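Local coordinates for protein botulinum neurotoxin type C1 (Clostridium botulinum, PDB 3N7K) that probably attaches the toxin to nerve cells by binding gangliosides, serving as the receptor-binding domain of the neurotoxin heavy chain, at residues Gln124-Ser129 and Asp165-Lys170. Residues are numbered along the deposited sequence; the frame is centred on the assembly and turned at random.
Sequences QSINFS and DTIKVK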
# COMPACT_ATOMS: atom_id res chain seq x y z
N GLN A 124 19.27 -14.37 -15.36
CA GLN A 124 18.62 -13.28 -16.09
C GLN A 124 17.55 -12.74 -15.15
O GLN A 124 16.51 -13.36 -14.93
CB GLN A 124 18.00 -13.78 -17.41
CG GLN A 124 17.17 -12.71 -18.16
CD GLN A 124 17.34 -12.75 -19.69
OE1 GLN A 124 17.22 -13.80 -20.33
NE2 GLN A 124 17.60 -11.58 -20.28
N SER A 125 17.82 -11.58 -14.56
CA SER A 125 16.90 -10.97 -13.61
C SER A 125 16.23 -9.72 -14.14
O SER A 125 16.67 -9.12 -15.11
CB SER A 125 17.62 -10.63 -12.30
OG SER A 125 18.10 -11.79 -11.64
N ILE A 126 15.14 -9.35 -13.48
CA ILE A 126 14.38 -8.17 -13.85
C ILE A 126 13.94 -7.66 -12.48
O ILE A 126 13.81 -8.46 -11.55
CB ILE A 126 13.17 -8.57 -14.77
CG1 ILE A 126 12.63 -7.34 -15.48
CG2 ILE A 126 12.06 -9.27 -13.96
CD1 ILE A 126 11.61 -7.66 -16.55
N ASN A 127 13.74 -6.37 -12.32
CA ASN A 127 13.34 -5.90 -11.01
C ASN A 127 12.44 -4.69 -10.98
O ASN A 127 12.12 -4.08 -12.00
CB ASN A 127 14.57 -5.61 -10.13
CG ASN A 127 15.40 -4.43 -10.66
OD1 ASN A 127 16.43 -4.63 -11.30
ND2 ASN A 127 14.95 -3.20 -10.39
N PHE A 128 12.04 -4.36 -9.75
CA PHE A 128 11.19 -3.22 -9.45
C PHE A 128 11.96 -2.45 -8.38
O PHE A 128 12.44 -3.05 -7.41
CB PHE A 128 9.84 -3.69 -8.92
CG PHE A 128 9.16 -2.69 -8.01
CD1 PHE A 128 8.80 -1.44 -8.48
CD2 PHE A 128 8.88 -3.02 -6.69
CE1 PHE A 128 8.16 -0.53 -7.64
CE2 PHE A 128 8.25 -2.11 -5.85
CZ PHE A 128 7.89 -0.87 -6.32
N SER A 129 12.11 -1.15 -8.57
CA SER A 129 12.84 -0.31 -7.62
C SER A 129 11.91 0.80 -7.14
O SER A 129 11.45 1.61 -7.94
CB SER A 129 14.07 0.29 -8.31
OG SER A 129 13.80 0.59 -9.67
N ASP A 165 9.24 -3.12 -15.78
CA ASP A 165 10.43 -3.48 -16.49
C ASP A 165 10.06 -4.52 -17.54
O ASP A 165 9.11 -5.28 -17.36
CB ASP A 165 11.43 -4.06 -15.49
CG ASP A 165 12.85 -3.98 -15.97
OD1 ASP A 165 13.10 -3.29 -16.97
OD2 ASP A 165 13.73 -4.61 -15.34
N THR A 166 10.79 -4.53 -18.65
CA THR A 166 10.55 -5.47 -19.73
C THR A 166 11.93 -5.86 -20.27
O THR A 166 12.89 -5.09 -20.12
CB THR A 166 9.74 -4.83 -20.88
OG1 THR A 166 9.63 -5.74 -21.98
CG2 THR A 166 10.41 -3.55 -21.35
N ILE A 167 12.02 -7.04 -20.88
CA ILE A 167 13.30 -7.49 -21.42
C ILE A 167 13.18 -8.76 -22.27
O ILE A 167 12.28 -9.57 -22.08
CB ILE A 167 14.32 -7.76 -20.30
CG1 ILE A 167 15.69 -8.10 -20.90
CG2 ILE A 167 13.86 -8.92 -19.45
CD1 ILE A 167 16.15 -7.13 -21.97
N LYS A 168 14.12 -8.91 -23.21
CA LYS A 168 14.13 -10.06 -24.09
C LYS A 168 14.84 -11.24 -23.44
O LYS A 168 15.96 -11.12 -22.94
CB LYS A 168 14.80 -9.71 -25.42
CG LYS A 168 15.03 -10.88 -26.36
CD LYS A 168 13.76 -11.66 -26.65
CE LYS A 168 14.08 -12.91 -27.44
NZ LYS A 168 12.95 -13.87 -27.50
N VAL A 169 14.16 -12.38 -23.42
CA VAL A 169 14.72 -13.59 -22.84
C VAL A 169 15.78 -14.13 -23.80
O VAL A 169 15.56 -14.23 -25.01
CB VAL A 169 13.62 -14.67 -22.65
CG1 VAL A 169 14.25 -15.97 -22.26
CG2 VAL A 169 12.65 -14.24 -21.57
N LYS A 170 16.95 -14.45 -23.25
CA LYS A 170 18.05 -14.99 -24.03
C LYS A 170 17.96 -16.52 -24.08
O LYS A 170 17.18 -17.11 -23.33
CB LYS A 170 19.38 -14.58 -23.40
CG LYS A 170 19.58 -15.14 -22.00
CD LYS A 170 20.85 -14.60 -21.36
CE LYS A 170 20.98 -15.06 -19.91
NZ LYS A 170 22.06 -14.33 -19.16
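Gln-124 meets Lys-168 and Lys-170, and Ile-126 meets Asp-165 and Ile-167, where two edge strands close one side of the concanavalin-like beta sandwich in the N-terminal half of the receptor-binding domain. Each strand pairs through its backbone with its own sheet, 122-129 with 111-117 and 162-168 with 154-159. Their segments run nearly antiparallel, at 167°, with axes 7.1 Å apart at closest, so side chains bridge the gap. The apolar part is small: CD1 of Ile-126 lies 3.9 Å from CG2 of Ile-167. Ile-126 is buried whereas Ile-167 is exposed, and both beta-branched residues suit an extended strand. With CG1 anti to the backbone N (chi1 -163°), Ile-126 reaches past the oppositely directed side chain of Asp-165, and its CD1 comes within 3.5 Å of Asp-165 O. Polar bonds flank this greasy middle. At one end the short Asp-165 side chain offers OD2 to Asn-127 N in a long, weak hydrogen bond of 3.5 Å, while its OD1 accepts a weak bond from Thr-166 N. At the other, glutamine suits its place because one amide can both donate and accept: Gln-124 NE2 gives a weak, bent bond to Lys-168 O (3.2 Å), just where the strand gives way to loop. The extended Lys-170 chain runs back alongside Gln-124 and brings NZ to the carbonyl O of Glu-123. The stronger half of the amide's grip is the bond from Lys-170 N to Gln-124 OE1, 3.0 Å long and almost straight at 172°, which meets a lone pair in the carbonyl plane.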